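Local coordinates for protein peroxisomal acyl-CoA oxidase 1A (Solanum lycopersicum, PDB 2FON) that probably catalyses the FAD-dependent oxidation of acyl-CoA in peroxisomal beta-oxidation of fatty acids, at residues B[67-72]-B[111-116]; B[251-256]-B[433-438]; B[400-405]-B[448-453]. One frame throughout, in Å; residues are numbered along the deposited sequence.

Interaction 1 of 3, residues B[67-72]-B[111-116]; sequences FSKEGR and YVDEPA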
loop_
_atom_site.group_PDB
_atom_site.type_symbol
_atom_site.label_atom_id
_atom_site.label_comp_id
_atom_site.label_asym_id
_atom_site.label_seq_id
_atom_site.Cartn_x
_atom_site.Cartn_y
_atom_site.Cartn_z
ATOM N N PHE B 67 29.884 -2.816 4.573
ATOM C CA PHE B 67 28.519 -2.292 4.526
ATOM C C PHE B 67 27.628 -2.944 3.487
ATOM O O PHE B 67 26.564 -2.407 3.187
ATOM C CB PHE B 67 28.550 -0.799 4.239
ATOM C CG PHE B 67 29.166 -0.002 5.321
ATOM C CD1 PHE B 67 30.205 0.894 5.033
ATOM C CD2 PHE B 67 28.718 -0.139 6.654
ATOM C CE1 PHE B 67 30.810 1.644 6.042
ATOM C CE2 PHE B 67 29.313 0.618 7.685
ATOM C CZ PHE B 67 30.365 1.531 7.352
ATOM N N SER B 68 28.041 -4.075 2.929
ATOM C CA SER B 68 27.233 -4.801 1.964
ATOM C C SER B 68 25.843 -5.185 2.510
ATOM O O SER B 68 25.694 -5.586 3.670
ATOM C CB SER B 68 27.981 -6.059 1.535
ATOM O OG SER B 68 27.099 -7.025 0.992
ATOM N N LYS B 69 24.826 -5.090 1.674
ATOM C CA LYS B 69 23.495 -5.527 2.065
ATOM C C LYS B 69 23.232 -6.866 1.453
ATOM O O LYS B 69 22.127 -7.356 1.481
ATOM C CB LYS B 69 22.432 -4.518 1.629
ATOM C CG LYS B 69 22.724 -3.121 2.123
ATOM C CD LYS B 69 21.534 -2.151 2.084
ATOM C CE LYS B 69 21.075 -1.759 0.652
ATOM N NZ LYS B 69 21.028 -0.247 0.488
ATOM N N GLU B 70 24.252 -7.481 0.890
ATOM C CA GLU B 70 24.040 -8.749 0.186
ATOM C C GLU B 70 23.478 -9.710 1.200
ATOM O O GLU B 70 23.901 -9.688 2.363
ATOM C CB GLU B 70 25.339 -9.291 -0.417
ATOM C CG GLU B 70 25.156 -10.517 -1.343
ATOM C CD GLU B 70 24.236 -10.248 -2.563
ATOM O OE1 GLU B 70 23.969 -9.054 -2.860
ATOM O OE2 GLU B 70 23.780 -11.221 -3.224
ATOM N N GLY B 71 22.477 -10.482 0.798
ATOM C CA GLY B 71 21.917 -11.499 1.677
ATOM C C GLY B 71 20.922 -11.071 2.747
ATOM O O GLY B 71 20.260 -11.932 3.344
ATOM N N ARG B 72 20.783 -9.760 2.990
ATOM C CA ARG B 72 20.094 -9.282 4.196
ATOM C C ARG B 72 18.669 -9.763 4.368
ATOM O O ARG B 72 18.268 -10.157 5.442
ATOM C CB ARG B 72 20.153 -7.768 4.339
ATOM C CG ARG B 72 20.258 -7.349 5.841
ATOM C CD ARG B 72 20.219 -5.846 6.013
ATOM N NE ARG B 72 19.243 -5.363 5.048
ATOM C CZ ARG B 72 17.964 -5.075 5.294
ATOM N NH1 ARG B 72 17.405 -5.102 6.530
ATOM N NH2 ARG B 72 17.267 -4.662 4.252
ATOM N N TYR B 111 23.486 6.185 4.642
ATOM C CA TYR B 111 23.856 5.356 3.528
ATOM C C TYR B 111 24.120 3.860 3.833
ATOM O O TYR B 111 24.015 3.011 2.958
ATOM C CB TYR B 111 24.983 6.065 2.787
ATOM C CG TYR B 111 24.395 7.260 2.110
ATOM C CD1 TYR B 111 24.618 8.556 2.567
ATOM C CD2 TYR B 111 23.544 7.094 1.048
ATOM C CE1 TYR B 111 24.007 9.662 1.933
ATOM C CE2 TYR B 111 22.946 8.165 0.433
ATOM C CZ TYR B 111 23.179 9.441 0.867
ATOM O OH TYR B 111 22.541 10.452 0.182
ATOM N N VAL B 112 24.462 3.560 5.080
ATOM C CA VAL B 112 24.433 2.204 5.583
ATOM C C VAL B 112 23.007 1.607 5.391
ATOM O O VAL B 112 22.850 0.415 5.168
ATOM C CB VAL B 112 24.883 2.168 7.072
ATOM C CG1 VAL B 112 24.610 0.797 7.703
ATOM C CG2 VAL B 112 26.302 2.432 7.171
ATOM N N ASP B 113 21.991 2.456 5.524
ATOM C CA ASP B 113 20.624 2.175 5.103
ATOM C C ASP B 113 19.972 1.002 5.791
ATOM O O ASP B 113 19.405 0.165 5.144
ATOM C CB ASP B 113 20.583 1.981 3.584
ATOM C CG ASP B 113 19.154 1.909 3.014
ATOM O OD1 ASP B 113 18.244 2.664 3.447
ATOM O OD2 ASP B 113 18.956 1.114 2.072
ATOM N N GLU B 114 20.019 0.945 7.110
ATOM C CA GLU B 114 19.435 -0.158 7.842
ATOM C C GLU B 114 18.852 0.352 9.154
ATOM O O GLU B 114 19.595 0.891 9.978
ATOM C CB GLU B 114 20.585 -1.118 8.143
ATOM C CG GLU B 114 20.331 -2.180 9.189
ATOM C CD GLU B 114 21.254 -3.391 8.985
ATOM O OE1 GLU B 114 22.248 -3.240 8.200
ATOM O OE2 GLU B 114 20.984 -4.476 9.614
ATOM N N PRO B 115 17.549 0.180 9.386
ATOM C CA PRO B 115 17.091 0.672 10.688
ATOM C C PRO B 115 17.856 -0.029 11.823
ATOM O O PRO B 115 18.111 -1.236 11.751
ATOM C CB PRO B 115 15.602 0.257 10.715
ATOM C CG PRO B 115 15.213 0.080 9.259
ATOM C CD PRO B 115 16.473 -0.475 8.626
ATOM N N ALA B 116 18.256 0.714 12.848
ATOM C CA ALA B 116 18.946 0.145 14.007
ATOM C C ALA B 116 18.890 1.155 15.121
ATOM O O ALA B 116 18.649 2.341 14.863
ATOM C CB ALA B 116 20.408 -0.136 13.648
#

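Interaction 2 of 3, residues B[251-256]-B[433-438]; sequences GAYNSM and FAVYVP. With FAD (flavin-adenine dinucleotide), chain E.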
loop_
_atom_site.group_PDB
_atom_site.type_symbol
_atom_site.label_atom_id
_atom_site.label_comp_id
_atom_site.label_asym_id
_atom_site.label_seq_id
_atom_site.Cartn_x
_atom_site.Cartn_y
_atom_site.Cartn_z
ATOM N N GLY B 251 13.478 -8.249 6.407
ATOM C CA GLY B 251 14.398 -7.224 6.795
ATOM C C GLY B 251 13.553 -6.056 7.279
ATOM O O GLY B 251 12.855 -6.181 8.290
ATOM N N ALA B 252 13.593 -4.926 6.554
ATOM C CA ALA B 252 12.899 -3.695 6.959
ATOM C C ALA B 252 13.249 -3.305 8.364
ATOM O O ALA B 252 14.412 -3.086 8.663
ATOM C CB ALA B 252 11.443 -3.860 6.853
ATOM N N TYR B 253 12.256 -3.212 9.247
ATOM C CA TYR B 253 12.496 -2.757 10.636
ATOM C C TYR B 253 12.843 -3.908 11.541
ATOM O O TYR B 253 13.121 -3.713 12.698
ATOM C CB TYR B 253 11.300 -2.023 11.203
ATOM C CG TYR B 253 11.465 -0.571 11.291
ATOM C CD1 TYR B 253 11.218 0.237 10.195
ATOM C CD2 TYR B 253 11.834 0.023 12.489
ATOM C CE1 TYR B 253 11.376 1.620 10.262
ATOM C CE2 TYR B 253 11.987 1.390 12.601
ATOM C CZ TYR B 253 11.761 2.187 11.479
ATOM O OH TYR B 253 11.929 3.570 11.569
ATOM N N ASN B 254 12.834 -5.117 11.015
ATOM C CA ASN B 254 13.176 -6.305 11.801
ATOM C C ASN B 254 14.594 -6.317 12.326
ATOM O O ASN B 254 14.924 -7.060 13.202
ATOM C CB ASN B 254 12.769 -7.589 11.034
ATOM C CG ASN B 254 11.267 -7.650 10.868
ATOM O OD1 ASN B 254 10.539 -7.712 11.868
ATOM N ND2 ASN B 254 10.786 -7.512 9.633
ATOM N N SER B 255 15.420 -5.453 11.785
ATOM C CA SER B 255 16.753 -5.257 12.288
ATOM C C SER B 255 16.725 -4.263 13.412
ATOM O O SER B 255 17.734 -4.018 14.026
ATOM C CB SER B 255 17.623 -4.698 11.175
ATOM O OG SER B 255 17.133 -3.446 10.761
ATOM N N MET B 256 15.578 -3.671 13.680
ATOM C CA MET B 256 15.423 -2.703 14.787
ATOM C C MET B 256 14.791 -3.442 15.990
ATOM O O MET B 256 13.776 -4.182 15.836
ATOM C CB MET B 256 14.558 -1.490 14.331
ATOM C CG MET B 256 14.153 -0.532 15.398
ATOM S SD MET B 256 15.522 0.567 15.826
ATOM C CE MET B 256 15.429 1.855 14.530
ATOM N N PHE B 433 8.907 0.102 0.964
ATOM C CA PHE B 433 7.573 0.405 1.447
ATOM C C PHE B 433 7.392 -0.024 2.904
ATOM O O PHE B 433 6.891 0.729 3.723
ATOM C CB PHE B 433 6.537 -0.266 0.567
ATOM C CG PHE B 433 5.128 -0.111 1.057
ATOM C CD1 PHE B 433 4.458 1.105 0.920
ATOM C CD2 PHE B 433 4.483 -1.158 1.652
ATOM C CE1 PHE B 433 3.167 1.262 1.378
ATOM C CE2 PHE B 433 3.167 -1.034 2.137
ATOM C CZ PHE B 433 2.509 0.163 1.998
ATOM N N ALA B 434 7.783 -1.250 3.220
ATOM C CA ALA B 434 7.759 -1.710 4.587
ATOM C C ALA B 434 8.512 -0.793 5.543
ATOM O O ALA B 434 7.943 -0.386 6.597
ATOM C CB ALA B 434 8.268 -3.131 4.697
ATOM N N VAL B 435 9.770 -0.489 5.214
ATOM C CA VAL B 435 10.533 0.481 6.024
ATOM C C VAL B 435 9.871 1.874 6.051
ATOM O O VAL B 435 9.975 2.563 7.029
ATOM C CB VAL B 435 11.979 0.792 5.485
ATOM C CG1 VAL B 435 12.623 1.856 6.364
ATOM C CG2 VAL B 435 12.842 -0.399 5.480
ATOM N N TYR B 436 9.243 2.308 4.982
ATOM C CA TYR B 436 8.812 3.685 4.969
ATOM C C TYR B 436 7.578 3.941 5.786
ATOM O O TYR B 436 7.444 4.972 6.464
ATOM C CB TYR B 436 8.514 4.210 3.555
ATOM C CG TYR B 436 8.278 5.676 3.668
ATOM C CD1 TYR B 436 9.334 6.521 4.009
ATOM C CD2 TYR B 436 6.967 6.226 3.567
ATOM C CE1 TYR B 436 9.128 7.858 4.182
ATOM C CE2 TYR B 436 6.756 7.581 3.734
ATOM C CZ TYR B 436 7.844 8.387 4.043
ATOM O OH TYR B 436 7.696 9.741 4.209
ATOM N N VAL B 437 6.652 3.006 5.671
ATOM C CA VAL B 437 5.295 3.231 6.100
ATOM C C VAL B 437 5.061 3.688 7.572
ATOM O O VAL B 437 4.200 4.546 7.797
ATOM C CB VAL B 437 4.390 2.108 5.624
ATOM C CG1 VAL B 437 4.386 0.975 6.620
ATOM C CG2 VAL B 437 2.968 2.712 5.286
ATOM N N PRO B 438 5.907 3.214 8.534
ATOM C CA PRO B 438 5.686 3.736 9.901
ATOM C C PRO B 438 5.694 5.283 9.989
ATOM O O PRO B 438 5.028 5.852 10.846
ATOM C CB PRO B 438 6.827 3.090 10.753
ATOM C CG PRO B 438 7.490 2.130 9.896
ATOM C CD PRO B 438 7.103 2.322 8.468
HETATM P PA FAD E . -3.696 5.741 17.558
HETATM O O1A FAD E . -3.629 7.138 18.036
HETATM O O2A FAD E . -4.103 4.760 18.624
HETATM O O5B FAD E . -4.638 5.744 16.302
HETATM C C5B FAD E . -5.400 4.597 16.028
HETATM C C4B FAD E . -6.442 4.982 14.963
HETATM O O4B FAD E . -7.365 5.852 15.556
HETATM C C3B FAD E . -5.813 5.770 13.817
HETATM O O3B FAD E . -6.574 5.468 12.712
HETATM C C2B FAD E . -5.992 7.208 14.202
HETATM O O2B FAD E . -6.159 8.096 13.150
HETATM C C1B FAD E . -7.324 7.102 14.919
HETATM N N9A FAD E . -7.441 8.145 15.914
HETATM C C8A FAD E . -6.750 8.254 17.079
HETATM N N7A FAD E . -7.130 9.396 17.667
HETATM C C5A FAD E . -8.059 9.998 16.897
HETATM C C6A FAD E . -8.821 11.158 17.048
HETATM N N6A FAD E . -8.670 11.943 18.135
HETATM N N1A FAD E . -9.725 11.492 16.063
HETATM C C2A FAD E . -9.855 10.719 14.945
HETATM N N3A FAD E . -9.117 9.564 14.818
HETATM C C4A FAD E . -8.245 9.214 15.777
HETATM N N1 FAD E . 7.262 5.437 20.117
HETATM C C2 FAD E . 8.254 5.884 20.978
HETATM O O2 FAD E . 7.914 6.458 22.008
HETATM N N3 FAD E . 9.605 5.708 20.677
HETATM C C4 FAD E . 9.952 5.064 19.502
HETATM O O4 FAD E . 11.131 4.873 19.242
HETATM C C4X FAD E . 8.962 4.598 18.624
HETATM N N5 FAD E . 9.286 3.917 17.450
HETATM C C5X FAD E . 8.274 3.473 16.630
HETATM C C6 FAD E . 8.612 2.787 15.495
HETATM C C7 FAD E . 7.615 2.290 14.704
HETATM C C7M FAD E . 8.101 1.581 13.495
HETATM C C8 FAD E . 6.259 2.482 15.021
HETATM C C8M FAD E . 5.121 1.993 14.155
HETATM C C9 FAD E . 5.918 3.185 16.155
HETATM C C9A FAD E . 6.935 3.676 16.967
HETATM N N10 FAD E . 6.641 4.355 18.137
HETATM C C10 FAD E . 7.625 4.791 18.956
HETATM C "C1'" FAD E . 5.231 4.651 18.565
HETATM C "C2'" FAD E . 4.811 5.702 17.528
HETATM O "O2'" FAD E . 5.631 6.812 17.638
HETATM C "C3'" FAD E . 3.416 6.288 17.618
HETATM O "O3'" FAD E . 3.241 7.084 18.766
HETATM C "C4'" FAD E . 2.328 5.267 17.485
HETATM O "O4'" FAD E . 2.441 4.629 16.200
HETATM C "C5'" FAD E . 1.075 6.082 17.615
HETATM O "O5'" FAD E . 0.170 5.202 17.002
HETATM P P FAD E . -1.113 4.638 17.725
HETATM O O1P FAD E . -1.099 3.153 17.658
HETATM O O2P FAD E . -1.354 5.228 19.095
HETATM O O3P FAD E . -2.280 5.341 16.865
#

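Interaction 3 of 3, residues B[400-405]-B[448-453]; sequences KSLTTS and VLQLQV. With FAD (flavin-adenine dinucleotide), chain E.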
loop_
_atom_site.group_PDB
_atom_site.type_symbol
_atom_site.label_atom_id
_atom_site.label_comp_id
_atom_site.label_asym_id
_atom_site.label_seq_id
_atom_site.Cartn_x
_atom_site.Cartn_y
_atom_site.Cartn_z
ATOM N N LYS B 400 4.057 17.436 7.437
ATOM C CA LYS B 400 4.507 16.071 7.758
ATOM C C LYS B 400 3.452 15.095 7.287
ATOM O O LYS B 400 3.746 14.109 6.606
ATOM C CB LYS B 400 4.699 15.920 9.282
ATOM C CG LYS B 400 5.331 14.641 9.823
ATOM C CD LYS B 400 4.329 13.502 9.783
ATOM C CE LYS B 400 4.612 12.381 10.804
ATOM N NZ LYS B 400 3.516 11.312 10.736
ATOM N N SER B 401 2.199 15.367 7.654
ATOM C CA SER B 401 1.078 14.503 7.255
ATOM C C SER B 401 0.947 14.364 5.744
ATOM O O SER B 401 0.875 13.279 5.205
ATOM C CB SER B 401 -0.204 15.115 7.768
ATOM O OG SER B 401 -1.242 14.195 7.614
ATOM N N LEU B 402 0.920 15.509 5.068
ATOM C CA LEU B 402 0.701 15.522 3.656
ATOM C C LEU B 402 1.747 14.663 3.002
ATOM O O LEU B 402 1.388 13.733 2.218
ATOM C CB LEU B 402 0.841 16.899 3.105
ATOM C CG LEU B 402 0.229 16.838 1.734
ATOM C CD1 LEU B 402 -1.272 16.668 1.889
ATOM C CD2 LEU B 402 0.574 18.070 0.973
ATOM N N THR B 403 3.015 14.951 3.329
ATOM C CA THR B 403 4.096 14.342 2.571
ATOM C C THR B 403 4.287 12.890 2.918
ATOM O O THR B 403 4.598 12.079 2.019
ATOM C CB THR B 403 5.433 15.044 2.709
ATOM O OG1 THR B 403 5.811 15.023 4.063
ATOM C CG2 THR B 403 5.394 16.525 2.186
ATOM N N THR B 404 4.063 12.514 4.177
ATOM C CA THR B 404 4.192 11.106 4.451
ATOM C C THR B 404 3.057 10.245 3.873
ATOM O O THR B 404 3.308 9.096 3.594
ATOM C CB THR B 404 4.433 10.795 5.900
ATOM O OG1 THR B 404 3.360 11.348 6.693
ATOM C CG2 THR B 404 5.812 11.321 6.355
ATOM N N SER B 405 1.839 10.763 3.646
ATOM C CA SER B 405 0.856 9.952 2.893
ATOM C C SER B 405 1.169 9.869 1.432
ATOM O O SER B 405 0.926 8.823 0.801
ATOM C CB SER B 405 -0.553 10.501 2.934
ATOM O OG SER B 405 -0.823 10.906 4.217
ATOM N N VAL B 448 -4.463 12.469 12.712
ATOM C CA VAL B 448 -4.551 13.296 13.921
ATOM C C VAL B 448 -3.834 14.644 13.780
ATOM O O VAL B 448 -4.285 15.684 14.291
ATOM C CB VAL B 448 -4.067 12.549 15.136
ATOM C CG1 VAL B 448 -3.614 13.508 16.243
ATOM C CG2 VAL B 448 -5.183 11.672 15.642
ATOM N N LEU B 449 -2.747 14.650 13.040
ATOM C CA LEU B 449 -2.121 15.897 12.776
ATOM C C LEU B 449 -2.991 16.770 11.889
ATOM O O LEU B 449 -2.976 18.013 12.023
ATOM C CB LEU B 449 -0.761 15.699 12.154
ATOM C CG LEU B 449 0.264 15.120 13.103
ATOM C CD1 LEU B 449 1.469 14.810 12.282
ATOM C CD2 LEU B 449 0.573 16.098 14.133
ATOM N N GLN B 450 -3.748 16.188 10.963
ATOM C CA GLN B 450 -4.513 17.103 10.128
ATOM C C GLN B 450 -5.745 17.642 10.829
ATOM O O GLN B 450 -6.246 18.658 10.421
ATOM C CB GLN B 450 -4.766 16.579 8.725
ATOM C CG GLN B 450 -3.473 16.341 7.971
ATOM C CD GLN B 450 -3.195 17.372 6.892
ATOM O OE1 GLN B 450 -3.914 18.361 6.779
ATOM N NE2 GLN B 450 -2.137 17.156 6.093
ATOM N N LEU B 451 -6.192 17.039 11.922
ATOM C CA LEU B 451 -7.263 17.692 12.646
ATOM C C LEU B 451 -6.668 18.869 13.383
ATOM O O LEU B 451 -7.311 19.902 13.501
ATOM C CB LEU B 451 -7.977 16.751 13.591
ATOM C CG LEU B 451 -8.822 15.578 13.024
ATOM C CD1 LEU B 451 -9.003 14.495 14.090
ATOM C CD2 LEU B 451 -10.165 16.047 12.566
ATOM N N GLN B 452 -5.424 18.758 13.863
ATOM C CA GLN B 452 -4.735 19.948 14.419
ATOM C C GLN B 452 -4.651 21.066 13.411
ATOM O O GLN B 452 -4.933 22.217 13.751
ATOM C CB GLN B 452 -3.341 19.636 14.894
ATOM C CG GLN B 452 -3.356 19.267 16.317
ATOM C CD GLN B 452 -2.408 18.138 16.631
ATOM O OE1 GLN B 452 -1.205 18.213 16.355
ATOM N NE2 GLN B 452 -2.940 17.082 17.222
ATOM N N VAL B 453 -4.268 20.755 12.171
ATOM C CA VAL B 453 -4.220 21.802 11.157
ATOM C C VAL B 453 -5.581 22.497 11.020
ATOM O O VAL B 453 -5.668 23.697 11.117
ATOM C CB VAL B 453 -3.618 21.299 9.814
ATOM C CG1 VAL B 453 -3.707 22.396 8.766
ATOM C CG2 VAL B 453 -2.140 20.840 10.016
HETATM P PA FAD E . -3.696 5.741 17.558
HETATM O O1A FAD E . -3.629 7.138 18.036
HETATM O O2A FAD E . -4.103 4.760 18.624
HETATM O O5B FAD E . -4.638 5.744 16.302
HETATM C C5B FAD E . -5.400 4.597 16.028
HETATM C C4B FAD E . -6.442 4.982 14.963
HETATM O O4B FAD E . -7.365 5.852 15.556
HETATM C C3B FAD E . -5.813 5.770 13.817
HETATM O O3B FAD E . -6.574 5.468 12.712
HETATM C C2B FAD E . -5.992 7.208 14.202
HETATM O O2B FAD E . -6.159 8.096 13.150
HETATM C C1B FAD E . -7.324 7.102 14.919
HETATM N N9A FAD E . -7.441 8.145 15.914
HETATM C C8A FAD E . -6.750 8.254 17.079
HETATM N N7A FAD E . -7.130 9.396 17.667
HETATM C C5A FAD E . -8.059 9.998 16.897
HETATM C C6A FAD E . -8.821 11.158 17.048
HETATM N N6A FAD E . -8.670 11.943 18.135
HETATM N N1A FAD E . -9.725 11.492 16.063
HETATM C C2A FAD E . -9.855 10.719 14.945
HETATM N N3A FAD E . -9.117 9.564 14.818
HETATM C C4A FAD E . -8.245 9.214 15.777
HETATM N N1 FAD E . 7.262 5.437 20.117
HETATM C C2 FAD E . 8.254 5.884 20.978
HETATM O O2 FAD E . 7.914 6.458 22.008
HETATM N N3 FAD E . 9.605 5.708 20.677
HETATM C C4 FAD E . 9.952 5.064 19.502
HETATM O O4 FAD E . 11.131 4.873 19.242
HETATM C C4X FAD E . 8.962 4.598 18.624
HETATM N N5 FAD E . 9.286 3.917 17.450
HETATM C C5X FAD E . 8.274 3.473 16.630
HETATM C C6 FAD E . 8.612 2.787 15.495
HETATM C C7 FAD E . 7.615 2.290 14.704
HETATM C C7M FAD E . 8.101 1.581 13.495
HETATM C C8 FAD E . 6.259 2.482 15.021
HETATM C C8M FAD E . 5.121 1.993 14.155
HETATM C C9 FAD E . 5.918 3.185 16.155
HETATM C C9A FAD E . 6.935 3.676 16.967
HETATM N N10 FAD E . 6.641 4.355 18.137
HETATM C C10 FAD E . 7.625 4.791 18.956
HETATM C "C1'" FAD E . 5.231 4.651 18.565
HETATM C "C2'" FAD E . 4.811 5.702 17.528
HETATM O "O2'" FAD E . 5.631 6.812 17.638
HETATM C "C3'" FAD E . 3.416 6.288 17.618
HETATM O "O3'" FAD E . 3.241 7.084 18.766
HETATM C "C4'" FAD E . 2.328 5.267 17.485
HETATM O "O4'" FAD E . 2.441 4.629 16.200
HETATM C "C5'" FAD E . 1.075 6.082 17.615
HETATM O "O5'" FAD E . 0.170 5.202 17.002
HETATM P P FAD E . -1.113 4.638 17.725
HETATM O O1P FAD E . -1.099 3.153 17.658
HETATM O O2P FAD E . -1.354 5.228 19.095
HETATM O O3P FAD E . -2.280 5.341 16.865
#

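Interaction 1 of 3, residues B[67-72]-B[111-116]
A salt bridge from Lys69 to Asp113 ties the loop 67-72 to the end of helix 102-112, within the helical N-terminal region of the acyl-CoA oxidase fold. Lys69 NZ lies 2.9 Å from Asp113 OD2 and donates to the lone pair that faces away from the other carboxylate oxygen. Lys69 comes in nearly perpendicular to the aspartate side chain. It bends at its last two torsions to bring NZ there. The carboxylate is shared, because Arg317 also bridges to OD2, and Lys69 NZ donates in addition to the backbone O of His631. Asp113 is the first residue past the helix and has positive phi. With CG anti to its backbone N (chi1 -171°), Asp113 holds its carboxylate out toward Lys69.

Arg72 and Glu114 have opposite charges but do not pair. Arg72 NH1 stays 4.8 Å from Glu114 OE2, and the guanidinium and carboxylate planes are 55° apart. The touch is made instead by Arg72 CD, 3.9 Å from Glu114 OE2. Each charge is met elsewhere: Arg72 bridges to Glu431, and Glu114 is held by Lys87 and Thr84. The loop itself is shaped by a type II turn from Lys69 to Arg72 and by an ST turn, in which Ser68 OG accepts from Glu70 N.

The apolar end of the contact is buried. Val112 sits over one face of the Phe67 ring, whose neighbours include Tyr90 and Ala91 of helix 77-97. The CH-pi contact is made by Val112 CG2, 3.9 Å from the Phe67 ring centroid and 30° off its normal.

Interaction 2 of 3, residues B[251-256]-B[433-438]
Apolar contacts join Ala252 and Tyr253 of the loop 251-256 to Ala434, Val435 and Pro438. Ala252 CB meets Ala434 CB at 3.9 Å. Val435 uses both branches. Val435 CG2 lies 3.6 Å from Ala252 CA, while CG1, anti to the backbone N (chi1 177°), comes near Tyr253 CE1. Ala252 and Val435 have the nearest CA atoms of the two segments, 4.9 Å apart, an approach that is consistent with the small side chain of Ala252.

Three groups surround the Tyr253 ring. Val435 O lies at its edge, in the ring plane, 3.6 Å from Tyr253 CE1. Pro438 CG approaches the same CE1 obliquely. Over one face sits the flavin methyl C7M of FAD, offset toward the rim and 4.0 Å from Tyr253 CE2. Pro438 CB touches that methyl too, at 3.4 Å from FAD C7M, so tyrosine and proline together wall the dimethylbenzene end of the flavin.

No hydrogen bond crosses between the segments. Within the loop, Gly251 O accepts from Asn254 N and Asn254 ND2, which come from opposite faces of its carbonyl plane. Ala252 N donates to Glu431.

The loop leads into strand 258-263 of the middle domain, and Pro438 follows helix 429-436 of the C-alpha1 domain. The contact thus joins these two domains beside the cofactor. Tyr423 of the second subunit packs on Tyr253 and Pro438. Helices 389-417 and 297-328 pack against Tyr436.

Interaction 3 of 3, residues B[400-405]-B[448-453]
Gln450, Ser401 and Leu449 carry this buried contact between helices 389-417 and 446-462 of the C-alpha1 helical domain. The short segments run roughly antiparallel, at 142°, with axes 9.7 Å apart. Gln450 lays its side chain across Ser401. Its CG is anti to the carbonyl carbon (chi1 -61°) and the chain bends at chi2, bringing Gln450 NE2 to 3.3 Å from Ser401 CB. The amide is also near Ser401 OG, but the angle is poor and no hydrogen bond forms. The serine hydroxyl bonds instead to Asn446 O, just before the second segment. Beyond, Gln450 packs on Ala542 and Cys546 of helix 535-558. With an alanine here, the packing over Ser401 would probably be lost and a gap would open toward helix 535-558.

Leu449 faces helix 389-417, where it also meets Ala397. Leu449 CD1 lies 4.0 Å from Lys400 CD, the two side chains running nearly square to each other. Lys400 lends only its aliphatic part here. Its NZ bonds to Gly444 O, Ala439 O and Asn446 OD1, and so ties its helix to the chain around Glu443, the predicted proton acceptor.

Helix 446-462 turns other residues to the cofactor. Leu451 CD1 approaches FAD N1A at 3.7 Å, and Val448 CG2 touches the adenine at FAD C5A, 3.6 Å away.

How the interactions relate
Interactions 1 and 2 are neighbours, with centres 12 Å apart. Pro115 O and Ser255 OG lie 2.6 Å apart, a probable hydrogen bond, and Glu431 forms a salt bridge with Arg72 and accepts a hydrogen bond from Ala252 N. Interactions 2 and 3 have centres 21 Å apart and touch where Tyr436 OH packs on Thr404 CG2 at 3.3 Å. Their segments alternate along the chain. Both reach the same FAD at different ends: interaction 2 borders the flavin methyls and interaction 3 the adenine. Interaction 1 lies away from the cofactor, with the Arg72 side chain about 13 Å from a bound FAD. Its nearest atoms are about 15 Å from interaction 3.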